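Local coordinates for chitin oligosaccahride binding protein NagB1 (Paenibacillus sp. FPU-7, PDB 7EHP) that binds chitin oligosaccharides, probably N,N'-diacetylchitobiose and N,N',N''-triacetylchitotriose, as an extracellular solute-binding protein that presumably hands them to an uptake system, at residues R138-L143 and F265-V270; V146-K151 and K213-E218; Y286-S291 and E302-M307; E311-Q316 and L323-L328. All blocks are in the same frame, centred on the assembly; numbering follows the deposited sequence.

Contact 1: R138-L143 and F265-V270; sequences RRWEDL and FSFPDV
Arg138 O is approached from two neighbouring groups of the facing loop: Asp269 N donates a 3.0 Å hydrogen bond to it, close to straight at 158° but arriving from above the carbonyl plane, and Pro268 CA adds a longer C-H...O contact. The pairing is a single beta bridge between Arg139 and Asp269, set just where helix 140-152 begins, and it illustrates how a loop leaving a strand can be pinned to a helix N-terminus. Asp269 O, in return, takes a weak bond from Trp140 N at 2.8 Å and a C-H...O contact from Arg139 CA at 3.2 Å. Arg139 is the N-cap; its N is held by Asp142 OD2 at 2.9 Å through the anti lone pair. The Asp269 carboxylate binds Gly276 N through OD1, while OD2 faces the edge of the Arg138 guanidinium in a long salt bridge that is doubtful, since Arg138 was modelled in two conformers. With alanine in place of Asp269, Gly276 N is likely to lose its carboxylate acceptor, and the loop a tie to the turn that follows it. Below the bridge the contact turns apolar. Val270 CG1 meets Trp140 CE3 at 3.9 Å, and the indole has Arg206 as a cation-pi partner. Leu143 reaches into the corner between Phe267 and Pro268, its CD2 lying 3.6 Å from Phe267 CZ and 3.8 Å from Pro268 CG.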
loop_
_atom_site.group_PDB
_atom_site.type_symbol
_atom_site.label_atom_id
_atom_site.label_comp_id
_atom_site.label_asym_id
_atom_site.label_seq_id
_atom_site.Cartn_x
_atom_site.Cartn_y
_atom_site.Cartn_z
ATOM N N ARG A 138 10.795 -20.623 -0.930
ATOM C CA ARG A 138 9.877 -20.527 -2.057
ATOM C C ARG A 138 8.531 -21.185 -1.804
ATOM O O ARG A 138 7.589 -20.938 -2.560
ATOM C CB ARG A 138 10.503 -21.120 -3.323
ATOM C CG ARG A 138 11.191 -20.064 -4.184
ATOM C CD ARG A 138 10.416 -18.720 -4.198
ATOM N NE ARG A 138 9.501 -18.575 -5.335
ATOM C CZ ARG A 138 8.237 -18.995 -5.362
ATOM N NH1 ARG A 138 7.700 -19.570 -4.304
ATOM N NH2 ARG A 138 7.502 -18.823 -6.452
ATOM N N ARG A 139 8.392 -21.985 -0.755
ATOM C CA ARG A 139 7.100 -22.584 -0.452
ATOM C C ARG A 139 6.907 -22.548 1.057
ATOM O O ARG A 139 7.828 -22.210 1.800
ATOM C CB ARG A 139 7.005 -24.005 -1.008
ATOM C CG ARG A 139 6.966 -24.053 -2.522
ATOM C CD ARG A 139 6.427 -25.380 -3.019
ATOM N NE ARG A 139 7.252 -26.483 -2.543
ATOM C CZ ARG A 139 6.816 -27.725 -2.353
ATOM N NH1 ARG A 139 5.560 -28.058 -2.616
ATOM N NH2 ARG A 139 7.649 -28.640 -1.900
ATOM N N TRP A 140 5.699 -22.912 1.511
ATOM C CA TRP A 140 5.350 -22.774 2.927
ATOM C C TRP A 140 6.315 -23.536 3.825
ATOM O O TRP A 140 6.800 -23.000 4.832
ATOM C CB TRP A 140 3.912 -23.242 3.173
ATOM C CG TRP A 140 3.465 -23.063 4.603
ATOM C CD1 TRP A 140 3.452 -24.016 5.591
ATOM C CD2 TRP A 140 2.982 -21.858 5.203
ATOM N NE1 TRP A 140 2.992 -23.474 6.762
ATOM C CE2 TRP A 140 2.690 -22.153 6.550
ATOM C CE3 TRP A 140 2.762 -20.558 4.731
ATOM C CZ2 TRP A 140 2.186 -21.199 7.428
ATOM C CZ3 TRP A 140 2.263 -19.609 5.603
ATOM C CH2 TRP A 140 1.973 -19.938 6.939
ATOM N N GLU A 141 6.613 -24.793 3.480
ATOM C CA GLU A 141 7.435 -25.589 4.381
ATOM C C GLU A 141 8.855 -25.041 4.473
ATOM O O GLU A 141 9.502 -25.184 5.519
ATOM C CB GLU A 141 7.432 -27.059 3.946
ATOM C CG GLU A 141 6.109 -27.769 4.226
ATOM C CD GLU A 141 5.662 -27.674 5.690
ATOM O OE1 GLU A 141 6.501 -27.920 6.588
ATOM O OE2 GLU A 141 4.470 -27.348 5.942
ATOM N N ASP A 142 9.349 -24.397 3.409
ATOM C CA ASP A 142 10.616 -23.674 3.514
ATOM C C ASP A 142 10.491 -22.526 4.509
ATOM O O ASP A 142 11.368 -22.322 5.356
ATOM C CB ASP A 142 11.052 -23.115 2.151
ATOM C CG ASP A 142 11.064 -24.158 1.036
ATOM O OD1 ASP A 142 11.682 -25.221 1.224
ATOM O OD2 ASP A 142 10.492 -23.878 -0.052
ATOM N N LEU A 143 9.403 -21.755 4.406
ATOM C CA LEU A 143 9.212 -20.605 5.291
ATOM C C LEU A 143 9.231 -21.022 6.755
ATOM O O LEU A 143 9.860 -20.358 7.591
ATOM C CB LEU A 143 7.895 -19.906 4.952
ATOM C CG LEU A 143 7.542 -18.599 5.673
ATOM C CD1 LEU A 143 8.711 -17.620 5.675
ATOM C CD2 LEU A 143 6.306 -17.966 5.029
ATOM N N PHE A 265 11.676 -10.819 -1.527
ATOM C CA PHE A 265 11.146 -11.902 -2.346
ATOM C C PHE A 265 9.629 -11.965 -2.224
ATOM O O PHE A 265 9.046 -11.550 -1.220
ATOM C CB PHE A 265 11.783 -13.265 -1.994
ATOM C CG PHE A 265 11.664 -13.657 -0.543
ATOM C CD1 PHE A 265 10.534 -14.298 -0.070
ATOM C CD2 PHE A 265 12.699 -13.406 0.338
ATOM C CE1 PHE A 265 10.425 -14.663 1.269
ATOM C CE2 PHE A 265 12.600 -13.766 1.675
ATOM C CZ PHE A 265 11.462 -14.398 2.139
ATOM N N SER A 266 8.993 -12.492 -3.266
ATOM C CA SER A 266 7.560 -12.746 -3.215
ATOM C C SER A 266 7.254 -13.800 -2.155
ATOM O O SER A 266 8.069 -14.686 -1.872
ATOM C CB SER A 266 7.058 -13.195 -4.585
ATOM O OG SER A 266 5.684 -13.531 -4.539
ATOM N N PHE A 267 6.077 -13.684 -1.545
ATOM C CA PHE A 267 5.708 -14.568 -0.446
ATOM C C PHE A 267 5.700 -16.018 -0.918
ATOM O O PHE A 267 5.222 -16.303 -2.017
ATOM C CB PHE A 267 4.326 -14.197 0.098
ATOM C CG PHE A 267 4.004 -14.854 1.387
ATOM C CD1 PHE A 267 4.460 -14.323 2.584
ATOM C CD2 PHE A 267 3.283 -16.047 1.404
ATOM C CE1 PHE A 267 4.171 -14.956 3.795
ATOM C CE2 PHE A 267 2.994 -16.691 2.592
ATOM C CZ PHE A 267 3.443 -16.156 3.794
ATOM N N PRO A 268 6.201 -16.958 -0.109
ATOM C CA PRO A 268 6.211 -18.367 -0.523
ATOM C C PRO A 268 4.859 -18.870 -1.021
ATOM O O PRO A 268 3.794 -18.418 -0.585
ATOM C CB PRO A 268 6.642 -19.099 0.753
ATOM C CG PRO A 268 7.502 -18.104 1.459
ATOM C CD PRO A 268 6.837 -16.775 1.211
ATOM N N ASP A 269 4.916 -19.809 -1.965
ATOM C CA ASP A 269 3.714 -20.488 -2.406
ATOM C C ASP A 269 3.231 -21.448 -1.322
ATOM O O ASP A 269 3.999 -21.873 -0.460
ATOM C CB ASP A 269 3.986 -21.239 -3.702
ATOM C CG ASP A 269 4.031 -20.317 -4.901
ATOM O OD1 ASP A 269 3.575 -19.156 -4.769
ATOM O OD2 ASP A 269 4.518 -20.754 -5.969
ATOM N N VAL A 270 1.935 -21.774 -1.361
ATOM C CA VAL A 270 1.322 -22.647 -0.365
ATOM C C VAL A 270 0.545 -23.808 -0.976
ATOM O O VAL A 270 -0.043 -24.599 -0.236
ATOM C CB VAL A 270 0.409 -21.860 0.601
ATOM C CG1 VAL A 270 1.132 -20.633 1.168
ATOM C CG2 VAL A 270 -0.885 -21.490 -0.080
#

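Contact 2: V146-K151 and K213-E218; sequences VAAKAK and KGYLQE
Lys151 reaches from helix 140-152 to the turn that ends helix 198-213, a Schellman motif in which Gly214 takes up positive phi, and its side chain gives a worked example of a long aliphatic arm delivering a charge to a helix C-terminus. From CB the chain leaves with CG opposite the backbone N (chi1 -155°) and runs extended through CG to CD. There it passes the Tyr215 ring at its edge, Lys151 CD standing 4.0 Å from Tyr215 CE1. The next carbon, Lys151 CE, lies 3.4 Å from Lys213 O. A bend at the last torsion (chi4 57°) then turns Lys151 NZ onto Gly214 O, a 3.1 Å hydrogen bond whose donor is tilted 34° from the carbonyl plane. Lys151 NZ also forms a salt bridge with Glu218 OE1 at 3.4 Å, weak as a hydrogen bond, and the two side chains meet at about a right angle. The lysine charge thus sits where the carbonyls of a helix end would be expected to welcome it.

Tyr215 fills the ground between helix and turn. Ala147 CB lies over one face in a CH-pi contact, 3.5 Å from the ring centroid, while Lys213 CB covers the opposite face; Pro157 and Met144 also touch its side chain. A serine in its place would probably open a gap between Ala147 and Lys213 and let the aliphatic part of Lys151 move more freely. At the far end of the ring, Ala148 CB rests 3.4 Å from Tyr215 OH.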
loop_
_atom_site.group_PDB
_atom_site.type_symbol
_atom_site.label_atom_id
_atom_site.label_comp_id
_atom_site.label_asym_id
_atom_site.label_seq_id
_atom_site.Cartn_x
_atom_site.Cartn_y
_atom_site.Cartn_z
ATOM N N VAL A 146 12.796 -21.584 7.843
ATOM C CA VAL A 146 13.493 -20.307 7.993
ATOM C C VAL A 146 13.070 -19.629 9.288
ATOM O O VAL A 146 13.908 -19.187 10.083
ATOM C CB VAL A 146 13.215 -19.410 6.773
ATOM C CG1 VAL A 146 13.631 -17.958 7.045
ATOM C CG2 VAL A 146 13.919 -19.962 5.552
ATOM N N ALA A 147 11.755 -19.568 9.527
ATOM C CA ALA A 147 11.225 -18.895 10.707
ATOM C C ALA A 147 11.655 -19.593 11.992
ATOM O O ALA A 147 12.026 -18.930 12.976
ATOM C CB ALA A 147 9.699 -18.830 10.612
ATOM N N ALA A 148 11.603 -20.933 12.004
ATOM C CA ALA A 148 12.031 -21.700 13.177
ATOM C C ALA A 148 13.513 -21.489 13.485
ATOM O O ALA A 148 13.893 -21.321 14.650
ATOM C CB ALA A 148 11.744 -23.185 12.964
ATOM N N LYS A 149 14.364 -21.496 12.454
ATOM C CA LYS A 149 15.791 -21.241 12.662
ATOM C C LYS A 149 16.042 -19.800 13.081
ATOM O O LYS A 149 16.865 -19.541 13.968
ATOM C CB LYS A 149 16.576 -21.569 11.391
ATOM C CG LYS A 149 16.492 -23.040 10.984
ATOM C CD LYS A 149 17.517 -23.420 9.937
ATOM C CE LYS A 149 17.523 -24.935 9.738
ATOM N NZ LYS A 149 17.860 -25.303 8.338
ATOM N N ALA A 150 15.350 -18.846 12.452
ATOM C CA ALA A 150 15.510 -17.451 12.848
ATOM C C ALA A 150 15.193 -17.282 14.324
ATOM O O ALA A 150 15.965 -16.670 15.074
ATOM C CB ALA A 150 14.612 -16.546 11.993
ATOM N N LYS A 151 14.053 -17.829 14.757
ATOM C CA LYS A 151 13.643 -17.696 16.150
ATOM C C LYS A 151 14.613 -18.413 17.078
ATOM O O LYS A 151 14.935 -17.912 18.163
ATOM C CB LYS A 151 12.232 -18.245 16.325
ATOM C CG LYS A 151 11.470 -17.666 17.496
ATOM C CD LYS A 151 10.021 -18.137 17.440
ATOM C CE LYS A 151 9.257 -17.706 18.663
ATOM N NZ LYS A 151 9.324 -16.219 18.824
ATOM N N LYS A 213 2.884 -19.545 16.633
ATOM C CA LYS A 213 4.277 -19.948 16.753
ATOM C C LYS A 213 5.192 -18.791 17.120
ATOM O O LYS A 213 6.385 -19.017 17.362
ATOM C CB LYS A 213 4.753 -20.581 15.440
ATOM C CG LYS A 213 4.319 -22.024 15.297
ATOM C CD LYS A 213 4.612 -22.547 13.912
ATOM C CE LYS A 213 4.074 -23.959 13.726
ATOM N NZ LYS A 213 4.575 -24.882 14.792
ATOM N N GLY A 214 4.665 -17.565 17.177
ATOM C CA GLY A 214 5.521 -16.425 17.426
ATOM C C GLY A 214 6.405 -16.056 16.257
ATOM O O GLY A 214 7.464 -15.464 16.458
ATOM N N TYR A 215 6.009 -16.420 15.039
ATOM C CA TYR A 215 6.770 -16.040 13.854
ATOM C C TYR A 215 6.433 -14.618 13.414
ATOM O O TYR A 215 7.305 -13.884 12.940
ATOM C CB TYR A 215 6.498 -17.028 12.724
ATOM C CG TYR A 215 7.025 -18.422 12.995
ATOM C CD1 TYR A 215 7.854 -18.670 14.074
ATOM C CD2 TYR A 215 6.713 -19.480 12.147
ATOM C CE1 TYR A 215 8.353 -19.929 14.320
ATOM C CE2 TYR A 215 7.214 -20.745 12.383
ATOM C CZ TYR A 215 8.036 -20.960 13.475
ATOM O OH TYR A 215 8.537 -22.215 13.722
ATOM N N LEU A 216 5.172 -14.227 13.538
ATOM C CA LEU A 216 4.820 -12.820 13.541
ATOM C C LEU A 216 5.178 -12.255 14.906
ATOM O O LEU A 216 4.839 -12.852 15.932
ATOM C CB LEU A 216 3.332 -12.649 13.258
ATOM C CG LEU A 216 2.981 -12.759 11.777
ATOM C CD1 LEU A 216 1.482 -12.974 11.576
ATOM C CD2 LEU A 216 3.445 -11.488 11.043
ATOM N N GLN A 217 5.875 -11.124 14.917
ATOM C CA GLN A 217 6.436 -10.559 16.140
ATOM C C GLN A 217 5.421 -10.461 17.274
ATOM O O GLN A 217 4.366 -9.834 17.133
ATOM C CB GLN A 217 7.004 -9.182 15.835
ATOM C CG GLN A 217 7.472 -8.433 17.055
ATOM C CD GLN A 217 8.522 -7.421 16.701
ATOM O OE1 GLN A 217 8.538 -6.892 15.588
ATOM N NE2 GLN A 217 9.411 -7.137 17.639
ATOM N N GLU A 218 5.756 -11.063 18.409
ATOM C CA GLU A 218 4.864 -11.044 19.560
ATOM C C GLU A 218 4.816 -9.661 20.197
ATOM O O GLU A 218 5.781 -8.895 20.147
ATOM C CB GLU A 218 5.319 -12.066 20.596
ATOM C CG GLU A 218 5.192 -13.495 20.130
ATOM C CD GLU A 218 5.847 -14.447 21.103
ATOM O OE1 GLU A 218 6.989 -14.890 20.831
ATOM O OE2 GLU A 218 5.224 -14.710 22.153
#

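Contact 3: Y286-S291 and E302-M307; sequences YGFSAS and EFIKIM
Phe303 is the bump of this contact, and Tyr286 and Phe288 are the two sides of the hollow that receives it. The pair belong to one face of strand 277-288, two residues apart, while helix 294-307 follows that strand and packs back over it nearly antiparallel, the short axes 10.9 Å apart at 161°. With CG swung opposite its backbone N (chi1 175°), Phe303 drives its ring down towards the sheet. Its CZ edge comes to the face of Tyr286, 3.7 Å from CD2, in a T-shaped pair with centroids 5.1 Å apart and planes at 74°. Flanking it, Phe303 CD2 meets the edge of Phe288, near that ring's plane and 3.7 Å from CZ, so the three rings form an aromatic cluster. The helix supplies two lesser bumps. Ile304 leans its ethyl branch against the end of Phe288, CG1 to CZ at 3.4 Å, and Met307, bent at its last two torsions, brings its CE methyl to 3.9 Å from Tyr286 CE2. Met307 CB also lies over a face of Phe303. Beyond, Met28 of helix 15-31 touches Phe303, and the Tyr286 side chain stands about 7 Å from a bound N-acetylglucosamine. No hydrogen bond joins the two segments, which implies that shape, dispersion and the ring quadrupoles of the edge-to-face pair hold helix to strand in this buried layer.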
loop_
_atom_site.group_PDB
_atom_site.type_symbol
_atom_site.label_atom_id
_atom_site.label_comp_id
_atom_site.label_asym_id
_atom_site.label_seq_id
_atom_site.Cartn_x
_atom_site.Cartn_y
_atom_site.Cartn_z
ATOM N N TYR A 286 -2.862 11.199 -6.378
ATOM C CA TYR A 286 -3.558 12.430 -6.031
ATOM C C TYR A 286 -4.848 12.569 -6.826
ATOM O O TYR A 286 -4.923 12.177 -7.998
ATOM C CB TYR A 286 -2.646 13.647 -6.265
ATOM C CG TYR A 286 -1.562 13.647 -5.229
ATOM C CD1 TYR A 286 -1.789 14.184 -3.965
ATOM C CD2 TYR A 286 -0.348 13.028 -5.470
ATOM C CE1 TYR A 286 -0.803 14.133 -2.981
ATOM C CE2 TYR A 286 0.646 12.975 -4.488
ATOM C CZ TYR A 286 0.412 13.527 -3.254
ATOM O OH TYR A 286 1.390 13.457 -2.274
ATOM N N GLY A 287 -5.871 13.115 -6.168
ATOM C CA GLY A 287 -7.099 13.497 -6.823
ATOM C C GLY A 287 -7.258 15.005 -6.714
ATOM O O GLY A 287 -6.494 15.686 -6.027
ATOM N N PHE A 288 -8.272 15.522 -7.385
ATOM C CA PHE A 288 -8.435 16.968 -7.452
ATOM C C PHE A 288 -9.896 17.313 -7.224
ATOM O O PHE A 288 -10.788 16.645 -7.758
ATOM C CB PHE A 288 -7.905 17.487 -8.804
ATOM C CG PHE A 288 -6.465 17.132 -9.027
ATOM C CD1 PHE A 288 -5.460 17.946 -8.535
ATOM C CD2 PHE A 288 -6.116 15.940 -9.647
ATOM C CE1 PHE A 288 -4.139 17.609 -8.684
ATOM C CE2 PHE A 288 -4.788 15.594 -9.801
ATOM C CZ PHE A 288 -3.800 16.430 -9.315
ATOM N N SER A 289 -10.133 18.334 -6.401
ATOM C CA SER A 289 -11.501 18.730 -6.099
ATOM C C SER A 289 -12.266 19.079 -7.368
ATOM O O SER A 289 -11.728 19.685 -8.305
ATOM C CB SER A 289 -11.523 19.924 -5.152
ATOM O OG SER A 289 -12.861 20.258 -4.811
ATOM N N ALA A 290 -13.539 18.689 -7.393
ATOM C CA ALA A 290 -14.409 19.137 -8.472
ATOM C C ALA A 290 -14.620 20.644 -8.440
ATOM O O ALA A 290 -14.900 21.235 -9.485
ATOM C CB ALA A 290 -15.749 18.409 -8.398
ATOM N N SER A 291 -14.451 21.275 -7.274
ATOM C CA SER A 291 -14.687 22.709 -7.082
ATOM C C SER A 291 -13.373 23.476 -7.206
ATOM O O SER A 291 -12.776 23.906 -6.220
ATOM C CB SER A 291 -15.326 22.958 -5.724
ATOM O OG SER A 291 -16.599 22.359 -5.652
ATOM N N GLU A 302 -0.534 22.665 -13.041
ATOM C CA GLU A 302 0.899 22.747 -12.764
ATOM C C GLU A 302 1.354 21.590 -11.883
ATOM O O GLU A 302 2.408 20.986 -12.124
ATOM C CB GLU A 302 1.230 24.078 -12.099
ATOM C CG GLU A 302 1.284 25.264 -13.037
ATOM C CD GLU A 302 2.133 24.995 -14.275
ATOM O OE1 GLU A 302 3.312 24.598 -14.121
ATOM O OE2 GLU A 302 1.623 25.209 -15.404
ATOM N N PHE A 303 0.579 21.272 -10.850
ATOM C CA PHE A 303 0.951 20.144 -9.999
ATOM C C PHE A 303 1.070 18.869 -10.825
ATOM O O PHE A 303 2.057 18.127 -10.718
ATOM C CB PHE A 303 -0.067 19.951 -8.875
ATOM C CG PHE A 303 0.199 18.724 -8.039
ATOM C CD1 PHE A 303 1.093 18.789 -6.982
ATOM C CD2 PHE A 303 -0.404 17.492 -8.353
ATOM C CE1 PHE A 303 1.369 17.646 -6.202
ATOM C CE2 PHE A 303 -0.122 16.341 -7.595
ATOM C CZ PHE A 303 0.766 16.435 -6.513
ATOM N N ILE A 304 0.076 18.613 -11.670
ATOM C CA ILE A 304 0.115 17.424 -12.518
ATOM C C ILE A 304 1.340 17.448 -13.420
ATOM O O ILE A 304 2.059 16.447 -13.548
ATOM C CB ILE A 304 -1.188 17.320 -13.325
ATOM C CG1 ILE A 304 -2.348 17.003 -12.387
ATOM C CG2 ILE A 304 -1.057 16.260 -14.407
ATOM C CD1 ILE A 304 -3.696 17.048 -13.061
ATOM N N LYS A 305 1.616 18.597 -14.035
ATOM C CA LYS A 305 2.729 18.679 -14.973
ATOM C C LYS A 305 4.058 18.410 -14.281
ATOM O O LYS A 305 4.951 17.780 -14.859
ATOM C CB LYS A 305 2.737 20.051 -15.652
ATOM C CG LYS A 305 3.692 20.117 -16.820
ATOM C CD LYS A 305 3.464 21.357 -17.655
ATOM C CE LYS A 305 4.687 21.626 -18.521
ATOM N NZ LYS A 305 4.645 22.955 -19.180
ATOM N N ILE A 306 4.207 18.862 -13.036
ATOM C CA ILE A 306 5.475 18.677 -12.342
ATOM C C ILE A 306 5.555 17.286 -11.706
ATOM O O ILE A 306 6.522 16.543 -11.921
ATOM C CB ILE A 306 5.672 19.803 -11.307
ATOM C CG1 ILE A 306 5.676 21.161 -12.021
ATOM C CG2 ILE A 306 6.965 19.619 -10.531
ATOM C CD1 ILE A 306 5.143 22.321 -11.183
ATOM N N MET A 307 4.537 16.897 -10.929
ATOM C CA MET A 307 4.605 15.609 -10.227
ATOM C C MET A 307 4.680 14.441 -11.206
ATOM O O MET A 307 5.487 13.518 -11.036
ATOM C CB MET A 307 3.398 15.454 -9.299
ATOM C CG MET A 307 3.257 14.075 -8.616
ATOM S SD MET A 307 4.630 13.684 -7.509
ATOM C CE MET A 307 4.017 14.308 -5.950
#

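Contact 4: E311-Q316 and L323-L328; sequences EMQKRQ and LPAMKL
The first two torsions aim the Gln313 side chain at the backbone of Ala325 and Met326: CG lies opposite the carbonyl carbon (chi1 -71°), and a bend at chi2 (-79°) swings the amide off the helix towards the facing chain. OE1 is gripped there by two consecutive peptide nitrogens. Met326 N supplies the straighter bond, 3.1 Å at 150°, tilted from the carbonyl plane, and Ala325 N a shorter but weak one at 2.8 Å; Pro324 CA also comes within 3.3 Å of OE1. The other end of the amide, NE2, donates to Thr115 O, so the amide is held at both ends and its rotation is probably fixed. This glutamine bridges three elements of a solute-binding protein fold: helix 310-320, the weakly bonded strand 323-324 that succeeds it, and strand 109-125, against which 323-324 runs antiparallel. Gln316, one helical turn on, uses its NE2 on the same Thr115 O, and its side chain is about 6 Å from a bound N-acetylglucosamine. Met326 crosses Gln313 at about a right angle, with SD 3.7 Å from Gln313 CG. Farther along, Leu328 closes over the helix with its two methyls divided between neighbours. CD1 rests 4.1 Å from Gln313 CB, and CD2 lies 4.0 Å from CG of Lys314, whose extended chain slides past the leucine in the opposite direction and carries its ammonium to Glu310.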
loop_
_atom_site.group_PDB
_atom_site.type_symbol
_atom_site.label_atom_id
_atom_site.label_comp_id
_atom_site.label_asym_id
_atom_site.label_seq_id
_atom_site.Cartn_x
_atom_site.Cartn_y
_atom_site.Cartn_z
ATOM N N GLU A 311 11.150 13.449 -14.587
ATOM C CA GLU A 311 12.065 14.003 -13.591
ATOM C C GLU A 311 11.652 13.596 -12.177
ATOM O O GLU A 311 12.473 13.128 -11.383
ATOM C CB GLU A 311 12.121 15.530 -13.702
ATOM C CG GLU A 311 12.771 16.176 -12.473
ATOM C CD GLU A 311 12.620 17.688 -12.410
ATOM O OE1 GLU A 311 11.855 18.265 -13.214
ATOM O OE2 GLU A 311 13.263 18.299 -11.538
ATOM N N MET A 312 10.381 13.776 -11.837
ATOM C CA MET A 312 10.020 13.506 -10.456
ATOM C C MET A 312 9.880 12.004 -10.207
ATOM O O MET A 312 10.250 11.517 -9.134
ATOM C CB MET A 312 8.742 14.256 -10.095
ATOM C CG MET A 312 8.926 15.769 -9.983
ATOM S SD MET A 312 10.091 16.213 -8.685
ATOM C CE MET A 312 10.545 17.909 -9.098
ATOM N N GLN A 313 9.372 11.259 -11.197
ATOM C CA GLN A 313 9.304 9.804 -11.094
ATOM C C GLN A 313 10.684 9.200 -10.866
ATOM O O GLN A 313 10.854 8.312 -10.016
ATOM C CB GLN A 313 8.673 9.223 -12.359
ATOM C CG GLN A 313 7.199 9.501 -12.483
ATOM C CD GLN A 313 6.355 8.567 -11.630
ATOM O OE1 GLN A 313 6.128 7.407 -11.996
ATOM N NE2 GLN A 313 5.885 9.064 -10.490
ATOM N N LYS A 314 11.686 9.658 -11.624
ATOM C CA LYS A 314 13.046 9.153 -11.414
ATOM C C LYS A 314 13.596 9.578 -10.061
ATOM O O LYS A 314 14.270 8.789 -9.380
ATOM C CB LYS A 314 13.982 9.645 -12.519
ATOM C CG LYS A 314 13.930 8.855 -13.811
ATOM C CD LYS A 314 14.838 9.500 -14.860
ATOM C CE LYS A 314 15.206 8.530 -15.960
ATOM N NZ LYS A 314 15.701 9.261 -17.157
ATOM N N ARG A 315 13.327 10.825 -9.661
ATOM C CA ARG A 315 13.855 11.339 -8.402
ATOM C C ARG A 315 13.397 10.479 -7.223
ATOM O O ARG A 315 14.209 10.057 -6.386
ATOM C CB ARG A 315 13.425 12.796 -8.226
ATOM C CG ARG A 315 13.761 13.377 -6.860
ATOM C CD ARG A 315 13.646 14.896 -6.842
ATOM N NE ARG A 315 13.735 15.428 -5.475
ATOM C CZ ARG A 315 13.512 16.698 -5.149
ATOM N NH1 ARG A 315 13.199 17.579 -6.099
ATOM N NH2 ARG A 315 13.608 17.094 -3.881
ATOM N N GLN A 316 12.097 10.199 -7.144
ATOM C CA GLN A 316 11.589 9.444 -6.005
ATOM C C GLN A 316 12.047 7.998 -6.069
ATOM O O GLN A 316 12.177 7.342 -5.030
ATOM C CB GLN A 316 10.067 9.538 -5.939
ATOM C CG GLN A 316 9.378 8.879 -7.121
ATOM C CD GLN A 316 7.880 8.821 -6.958
ATOM O OE1 GLN A 316 7.298 9.623 -6.220
ATOM N NE2 GLN A 316 7.240 7.865 -7.643
ATOM N N LEU A 323 8.707 2.860 -6.731
ATOM C CA LEU A 323 8.634 2.355 -8.093
ATOM C C LEU A 323 7.708 3.223 -8.950
ATOM O O LEU A 323 6.628 3.631 -8.501
ATOM C CB LEU A 323 8.155 0.902 -8.081
ATOM C CG LEU A 323 9.014 0.012 -7.175
ATOM C CD1 LEU A 323 8.426 -1.393 -7.066
ATOM C CD2 LEU A 323 10.463 -0.047 -7.653
ATOM N N PRO A 324 8.088 3.497 -10.198
ATOM C CA PRO A 324 7.350 4.477 -10.994
ATOM C C PRO A 324 5.975 3.971 -11.382
ATOM O O PRO A 324 5.785 2.788 -11.677
ATOM C CB PRO A 324 8.235 4.654 -12.232
ATOM C CG PRO A 324 8.952 3.352 -12.353
ATOM C CD PRO A 324 9.271 2.995 -10.919
ATOM N N ALA A 325 5.019 4.889 -11.406
ATOM C CA ALA A 325 3.719 4.596 -11.978
ATOM C C ALA A 325 3.652 4.894 -13.474
ATOM O O ALA A 325 2.719 4.418 -14.133
ATOM C CB ALA A 325 2.620 5.376 -11.248
ATOM N N MET A 326 4.607 5.645 -14.030
ATOM C CA MET A 326 4.599 5.991 -15.452
ATOM C C MET A 326 5.702 5.261 -16.217
ATOM O O MET A 326 6.597 4.638 -15.639
ATOM C CB MET A 326 4.716 7.517 -15.659
ATOM C CG MET A 326 3.930 8.370 -14.652
ATOM S SD MET A 326 4.269 10.153 -14.668
ATOM C CE MET A 326 3.363 10.685 -16.097
ATOM N N LYS A 327 5.610 5.324 -17.543
ATOM C CA LYS A 327 6.632 4.741 -18.408
ATOM C C LYS A 327 7.876 5.626 -18.409
ATOM O O LYS A 327 7.779 6.836 -18.628
ATOM C CB LYS A 327 6.103 4.567 -19.834
ATOM C CG LYS A 327 4.786 3.796 -19.939
ATOM C CD LYS A 327 4.763 2.880 -21.174
ATOM C CE LYS A 327 3.399 2.204 -21.398
ATOM N NZ LYS A 327 2.356 3.133 -21.936
ATOM N N LEU A 328 9.043 5.020 -18.168
ATOM C CA LEU A 328 10.308 5.734 -18.039
ATOM C C LEU A 328 11.258 5.403 -19.188
ATOM O O LEU A 328 11.186 4.326 -19.790
ATOM C CB LEU A 328 10.999 5.401 -16.713
ATOM C CG LEU A 328 10.700 6.307 -15.518
ATOM C CD1 LEU A 328 9.218 6.378 -15.243
ATOM C CD2 LEU A 328 11.415 5.787 -14.302
#

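How the contacts relate
Read from the N terminus, the first of these segments lie on helix 140-152, which serves contact 1 with its beginning and contact 2 with its later turns. Contact 2 closes first, on the turn after helix 198-213; contact 1 closes later, on the loop after strand 262-265, and so encloses it. Contacts 3 and 4 follow in series, each a short loop, and none of the four cross. Contact 3 packs helix 294-307 on strand 277-288; contact 4 joins helix 310-320 to the segment after it. These two touch, Ile306 O against Met312 CG, and reach one sheet. Contacts 1 and 3 lie on opposite sides of the chain's centre, their own centres about 41 Å apart.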